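PDB 3EH7: 4-hydroxybutyrate CoA-transferase from Porphyromonas gingivalis, which probably transfers coenzyme A between acyl-CoA thioesters and carboxylates such as acetate. Local coordinates for residues L33-G38 with Q334-G339; M112-I117 with P294-N299; A399-K402 with Q408-E411. All coordinates share one frame; numbering follows the deposited sequence.

Contact 1 of 3, residues L33-G38 with Q334-G339; sequences LSHAAG and QFSGTG
His-35 and Ser-336 meet through a hydrogen bond, NE2 to OG at 3.0 Å, which joins two loops almost three hundred residues apart in sequence. The serine oxygen lies at the edge of the imidazole, near its plane, and the bond is bent rather than straight (138°). The CG2 methyl of Thr-338 packs 3.5 Å from His-35 NE2, the two side chains crossing at about a right angle. Beyond the ring, Phe-335 swings its CE2 to 4.0 Å from Ala-36 O, a loose packing contact.

The next layer holds the histidine in place. With CG anti to the backbone N (chi1 -176°), the ring is carried to Ser-336 although the CB bond does not point at the other loop. The methyl of Ala-36 covers one face, CB lying 3.7 Å above the ring plane, and Phe-273 meets the ring edge-to-face. The His-35 backbone is tied at N by Ser-145 and at O by Ser-141. Thr-338 turns its hydroxyl to Glu-242.

The loop after strand 30-33 is thus joined to the loop before helix 341-350. Either NE2 or OG could donate in their one direct hydrogen bond, so its direction is probably coupled to which imidazole nitrogen carries a proton.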
# COMPACT_ATOMS: atom_id res chain seq x y z
N LEU A 33 12.08 23.68 -2.85
CA LEU A 33 11.31 24.93 -2.85
C LEU A 33 10.01 24.67 -2.19
O LEU A 33 9.51 23.57 -2.31
CB LEU A 33 11.00 25.39 -4.27
CG LEU A 33 12.16 25.71 -5.22
CD1 LEU A 33 11.59 26.17 -6.54
CD2 LEU A 33 13.06 26.76 -4.63
N SER A 34 9.45 25.68 -1.53
CA SER A 34 8.07 25.58 -1.06
C SER A 34 7.16 25.10 -2.18
O SER A 34 7.28 25.52 -3.33
CB SER A 34 7.53 26.92 -0.53
OG SER A 34 8.10 27.31 0.68
N HIS A 35 6.24 24.21 -1.81
CA HIS A 35 5.36 23.53 -2.75
C HIS A 35 4.26 24.43 -3.31
O HIS A 35 3.76 25.32 -2.63
CB HIS A 35 4.71 22.32 -2.05
CG HIS A 35 3.86 21.48 -2.94
ND1 HIS A 35 4.28 21.07 -4.18
CD2 HIS A 35 2.64 20.92 -2.75
CE1 HIS A 35 3.34 20.32 -4.74
NE2 HIS A 35 2.33 20.22 -3.89
N ALA A 36 3.89 24.16 -4.57
CA ALA A 36 2.67 24.68 -5.20
C ALA A 36 2.51 26.20 -5.08
O ALA A 36 3.34 26.95 -5.64
CB ALA A 36 1.40 23.90 -4.68
N ALA A 37 1.46 26.66 -4.41
CA ALA A 37 1.11 28.10 -4.45
C ALA A 37 2.11 28.95 -3.68
O ALA A 37 2.18 30.17 -3.90
CB ALA A 37 -0.31 28.34 -3.91
N GLY A 38 2.89 28.31 -2.82
CA GLY A 38 3.86 29.01 -2.00
C GLY A 38 5.24 29.01 -2.57
O GLY A 38 6.19 29.25 -1.87
N GLN A 334 -3.00 19.09 -14.21
CA GLN A 334 -2.90 19.42 -12.78
C GLN A 334 -1.55 20.05 -12.45
O GLN A 334 -0.54 19.66 -13.03
CB GLN A 334 -3.05 18.14 -11.97
CG GLN A 334 -3.41 18.38 -10.52
CD GLN A 334 -4.90 18.36 -10.24
OE1 GLN A 334 -5.36 18.96 -9.28
NE2 GLN A 334 -5.67 17.66 -11.08
N PHE A 335 -1.53 21.00 -11.51
CA PHE A 335 -0.29 21.71 -11.11
C PHE A 335 0.54 20.89 -10.09
O PHE A 335 1.77 20.94 -10.11
CB PHE A 335 -0.66 23.08 -10.53
CG PHE A 335 0.52 24.05 -10.34
CD1 PHE A 335 1.53 24.20 -11.30
CD2 PHE A 335 0.57 24.88 -9.21
CE1 PHE A 335 2.58 25.13 -11.10
CE2 PHE A 335 1.60 25.83 -9.01
CZ PHE A 335 2.61 25.95 -9.94
N SER A 336 -0.13 20.16 -9.21
CA SER A 336 0.54 19.37 -8.15
C SER A 336 0.56 17.89 -8.50
O SER A 336 -0.48 17.29 -8.79
CB SER A 336 -0.14 19.61 -6.78
OG SER A 336 0.43 18.79 -5.77
N GLY A 337 1.75 17.30 -8.51
CA GLY A 337 1.92 15.89 -8.80
C GLY A 337 2.61 15.20 -7.64
O GLY A 337 3.70 14.67 -7.79
N THR A 338 1.96 15.23 -6.48
CA THR A 338 2.55 14.69 -5.25
C THR A 338 2.44 13.15 -5.18
O THR A 338 3.11 12.52 -4.36
CB THR A 338 1.77 15.20 -4.05
OG1 THR A 338 0.43 14.69 -4.11
CG2 THR A 338 1.78 16.75 -4.01
N GLY A 339 1.55 12.56 -5.98
CA GLY A 339 1.24 11.15 -5.84
C GLY A 339 0.62 10.80 -4.49
O GLY A 339 0.61 9.63 -4.10

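Contact 2 of 3, residues M112-I117 with P294-N299; sequences MIRKDI and PVDYVN
Arg-114 reaches across to Asp-296 from the last turn of helix 109-114, its CB already directed toward the opposite segment. The side chain also touches Ser-151 of helix 145-151. From CB the chain is extended about CB-CG and then bent about CG-CD (chi3 -69°), a turn that brings the guanidinium round to face the aspartate. At the tip the two terminal nitrogens share the work. NH2 donates to Asp-296 OD2 at 3.0 Å, a hydrogen bond that is also the charged contact of a salt bridge; its N-H...O angle is 155°, and the acceptor stays close to the guanidinium plane. NH1 gives its hydrogen to a water at 2.9 Å, which in turn donates to Asp-296 OD1 at 2.8 Å. A direct bond and a water-mediated one thus run side by side, and both carboxylate oxygens are used.

The salt bridge joins, at the protein surface, the C-terminal end of helix 109-114 in the N-terminal family region to the first turn of helix 295-298 in the C-terminal one. Asp-296 stands two residues after Pro-294, which occupies the N-cap position. An acidic group there would probably be stabilised by the start of the helix.

The carboxylate is not coplanar with its partner. Its plane is turned 41° from that of the guanidinium, and NH2 approaches OD2 from above the carboxylate plane. Pro-110, one turn earlier on the arginine's helix, touches the Asp-296 side chain. In the first turn of the short helix, Pro-294 O accepts from both Tyr-297 N at 2.9 Å and Val-298 N at 3.1 Å.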
# COMPACT_ATOMS: atom_id res chain seq x y z
N MSE A 112 12.42 10.51 4.88
CA MSE A 112 13.48 10.29 3.90
C MSE A 112 14.42 11.50 3.85
O MSE A 112 15.64 11.35 3.65
CB MSE A 112 12.86 10.02 2.53
CG MSE A 112 13.87 9.84 1.45
SE MSE A 112 13.13 9.33 -0.26
CE MSE A 112 12.57 7.47 0.19
N ILE A 113 13.86 12.69 4.05
CA ILE A 113 14.66 13.89 4.12
C ILE A 113 15.48 13.87 5.41
O ILE A 113 16.67 14.10 5.38
CB ILE A 113 13.80 15.20 4.03
CG1 ILE A 113 13.25 15.38 2.62
CG2 ILE A 113 14.65 16.44 4.44
CD1 ILE A 113 12.29 16.56 2.48
N ARG A 114 14.83 13.58 6.54
CA ARG A 114 15.52 13.58 7.83
C ARG A 114 16.59 12.51 7.93
O ARG A 114 17.57 12.70 8.63
CB ARG A 114 14.56 13.41 9.01
CG ARG A 114 13.86 14.68 9.40
CD ARG A 114 13.08 14.48 10.67
NE ARG A 114 11.95 13.58 10.47
CZ ARG A 114 10.74 13.95 10.03
NH1 ARG A 114 10.46 15.23 9.70
NH2 ARG A 114 9.78 13.05 9.91
N LYS A 115 16.40 11.38 7.25
CA LYS A 115 17.39 10.32 7.23
C LYS A 115 18.46 10.48 6.14
O LYS A 115 19.21 9.54 5.86
CB LYS A 115 16.70 8.98 7.06
CG LYS A 115 15.88 8.59 8.25
CD LYS A 115 14.96 7.42 7.88
CE LYS A 115 14.08 7.01 9.06
NZ LYS A 115 14.92 6.44 10.15
N ASP A 116 18.53 11.66 5.52
CA ASP A 116 19.43 11.90 4.40
C ASP A 116 19.34 10.89 3.25
O ASP A 116 20.22 10.84 2.40
CB ASP A 116 20.87 12.00 4.89
CG ASP A 116 21.38 13.42 4.96
OD1 ASP A 116 20.59 14.38 4.83
OD2 ASP A 116 22.60 13.57 5.17
N ILE A 117 18.26 10.12 3.19
CA ILE A 117 18.02 9.28 2.02
C ILE A 117 17.64 10.15 0.80
O ILE A 117 18.04 9.84 -0.32
CB ILE A 117 16.95 8.22 2.28
CG1 ILE A 117 17.39 7.26 3.40
CG2 ILE A 117 16.65 7.44 1.01
CD1 ILE A 117 16.22 6.62 4.07
N PRO A 294 2.74 19.03 8.65
CA PRO A 294 3.58 18.43 7.64
C PRO A 294 3.01 17.11 7.11
O PRO A 294 2.20 16.41 7.77
CB PRO A 294 4.94 18.25 8.33
CG PRO A 294 4.70 18.47 9.76
CD PRO A 294 3.46 19.26 9.92
N VAL A 295 3.43 16.79 5.90
CA VAL A 295 2.80 15.72 5.16
C VAL A 295 2.93 14.34 5.85
O VAL A 295 2.06 13.47 5.68
CB VAL A 295 3.25 15.69 3.68
CG1 VAL A 295 4.78 15.29 3.56
CG2 VAL A 295 2.32 14.77 2.85
N ASP A 296 4.01 14.14 6.64
CA ASP A 296 4.20 12.88 7.34
C ASP A 296 3.20 12.70 8.46
O ASP A 296 3.06 11.60 8.98
CB ASP A 296 5.64 12.71 7.85
CG ASP A 296 6.09 13.82 8.78
OD1 ASP A 296 5.75 15.00 8.56
OD2 ASP A 296 6.85 13.52 9.70
N TYR A 297 2.50 13.76 8.85
CA TYR A 297 1.38 13.64 9.75
C TYR A 297 0.09 13.48 8.97
O TYR A 297 -0.60 12.44 9.08
CB TYR A 297 1.33 14.83 10.73
CG TYR A 297 0.17 14.77 11.69
CD1 TYR A 297 0.21 13.95 12.80
CD2 TYR A 297 -0.98 15.51 11.46
CE1 TYR A 297 -0.86 13.88 13.69
CE2 TYR A 297 -2.04 15.47 12.33
CZ TYR A 297 -1.98 14.65 13.44
OH TYR A 297 -3.04 14.60 14.27
N VAL A 298 -0.23 14.46 8.12
CA VAL A 298 -1.55 14.50 7.45
C VAL A 298 -1.83 13.30 6.55
O VAL A 298 -2.96 12.76 6.55
CB VAL A 298 -1.79 15.81 6.68
CG1 VAL A 298 -3.22 15.84 6.02
CG2 VAL A 298 -1.57 17.02 7.60
N ASN A 299 -0.82 12.87 5.78
CA ASN A 299 -1.00 11.85 4.76
C ASN A 299 -0.64 10.45 5.26
O ASN A 299 -0.65 9.50 4.50
CB ASN A 299 -0.15 12.17 3.51
CG ASN A 299 -0.83 13.08 2.50
OD1 ASN A 299 -1.43 14.10 2.85
ND2 ASN A 299 -0.66 12.76 1.22
O HOH W 1 7.81 16.49 9.72

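Contact 3 of 3, residues A399-K402 with Q408-E411; sequences AQLK and QRAE
The edge of the large mixed sheet provides the setting: strand 397-400, antiparallel to strand 391-394 and outermost in its sheet within this chain, runs out into a short loop that leads to helix 406-414. Leu-401, just past the strand, points toward the helix, and the Arg-409 chain reaches back to it across the loop, with their CA atoms 5.8 Å apart. The arginine chain is extended from CG to NE and crosses the leucine side chain at about a right angle. Its flat head passes beneath the leucine: Leu-401 CB sits over the centre of one guanidinium face, 3.9 Å from Arg-409 CZ. On that same side Leu-401 O lies 3.1 Å from Arg-409 NH2. Further back, Leu-401 CD2 rests 4.1 Å from Arg-409 CG, a contact between aliphatic groups.

Much of the grip on the charged end comes from backbone carbonyls. Arg-409 NH1 donates to Met-322 O and to Arg-386 O, and NE donates to Lys-404 O in the connecting loop. These three bonds restrain the rotation of the group while Leu-401 CB covers one face. Such a buried cation would probably be stabilised by the carbonyl dipoles.

Lys-402 extends instead to Glu-108 of the second subunit, in a salt bridge. Leu-401 also packs on Val-392 of strand 391-394 and on Leu-413 of helix 406-414, while Ala-410, on the helix, leans on Leu-429 of helix 419-433.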
# COMPACT_ATOMS: atom_id res chain seq x y z
N ALA A 399 -18.93 2.11 -9.89
CA ALA A 399 -18.56 0.70 -9.71
C ALA A 399 -17.83 0.51 -8.39
O ALA A 399 -16.97 1.32 -8.08
CB ALA A 399 -17.66 0.23 -10.85
N GLN A 400 -18.18 -0.51 -7.61
CA GLN A 400 -17.35 -0.87 -6.45
C GLN A 400 -16.62 -2.19 -6.75
O GLN A 400 -17.26 -3.20 -7.03
CB GLN A 400 -18.14 -0.96 -5.13
CG GLN A 400 -17.22 -1.18 -3.85
CD GLN A 400 -17.98 -1.09 -2.51
OE1 GLN A 400 -19.19 -1.37 -2.46
NE2 GLN A 400 -17.28 -0.69 -1.41
N LEU A 401 -15.29 -2.15 -6.73
CA LEU A 401 -14.48 -3.28 -7.20
C LEU A 401 -14.06 -4.22 -6.10
O LEU A 401 -13.70 -5.37 -6.36
CB LEU A 401 -13.23 -2.77 -7.92
CG LEU A 401 -13.45 -1.81 -9.09
CD1 LEU A 401 -12.10 -1.50 -9.74
CD2 LEU A 401 -14.42 -2.38 -10.14
N LYS A 402 -14.07 -3.74 -4.86
CA LYS A 402 -13.61 -4.56 -3.72
C LYS A 402 -14.50 -5.76 -3.54
O LYS A 402 -15.70 -5.60 -3.43
CB LYS A 402 -13.60 -3.75 -2.42
CG LYS A 402 -12.43 -2.81 -2.32
CD LYS A 402 -12.04 -2.53 -0.83
CE LYS A 402 -10.53 -2.39 -0.69
NZ LYS A 402 -10.13 -1.75 0.60
N GLN A 408 -16.12 -10.06 -12.80
CA GLN A 408 -17.04 -9.09 -12.25
C GLN A 408 -16.50 -7.65 -12.32
O GLN A 408 -17.24 -6.71 -12.61
CB GLN A 408 -17.37 -9.44 -10.80
CG GLN A 408 -18.27 -10.73 -10.67
CD GLN A 408 -18.35 -11.21 -9.24
OE1 GLN A 408 -17.47 -10.90 -8.40
NE2 GLN A 408 -19.41 -11.96 -8.92
N ARG A 409 -15.21 -7.50 -12.07
CA ARG A 409 -14.58 -6.19 -12.16
C ARG A 409 -14.61 -5.64 -13.58
O ARG A 409 -15.05 -4.51 -13.78
CB ARG A 409 -13.15 -6.27 -11.66
CG ARG A 409 -13.03 -6.25 -10.18
CD ARG A 409 -11.55 -6.49 -9.81
NE ARG A 409 -11.40 -6.40 -8.38
CZ ARG A 409 -10.59 -5.58 -7.72
NH1 ARG A 409 -9.74 -4.79 -8.36
NH2 ARG A 409 -10.59 -5.60 -6.40
N ALA A 410 -14.20 -6.47 -14.54
CA ALA A 410 -14.27 -6.13 -15.96
C ALA A 410 -15.68 -5.68 -16.37
O ALA A 410 -15.86 -4.61 -16.99
CB ALA A 410 -13.82 -7.32 -16.84
N GLU A 411 -16.67 -6.50 -16.05
CA GLU A 411 -18.06 -6.17 -16.35
C GLU A 411 -18.52 -4.86 -15.70
O GLU A 411 -19.14 -4.02 -16.36
CB GLU A 411 -18.96 -7.32 -15.90
CG GLU A 411 -18.86 -8.52 -16.81
CD GLU A 411 -19.58 -9.76 -16.28
OE1 GLU A 411 -19.95 -9.80 -15.09
OE2 GLU A 411 -19.75 -10.71 -17.07

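How the contacts relate
From the N terminus, the chain first reaches 33-38, whose loop is closed only at 334-339. Within that long excursion lies contact 2, opened at 112-117 and closed at 294-299, so the two are nested without crossing; their centres are about 16 Å apart and their nearest atoms about 6 Å. Each ties the N-terminal family region to the C-terminal one. Contact 3 follows in series and is local, closing a short turn between an edge strand and the next helix, with its centre more than 30 Å from the others. Segments 112-117 and 399-402 also meet across the subunit interface, Ile-117 packing on Lys-402 of the second subunit.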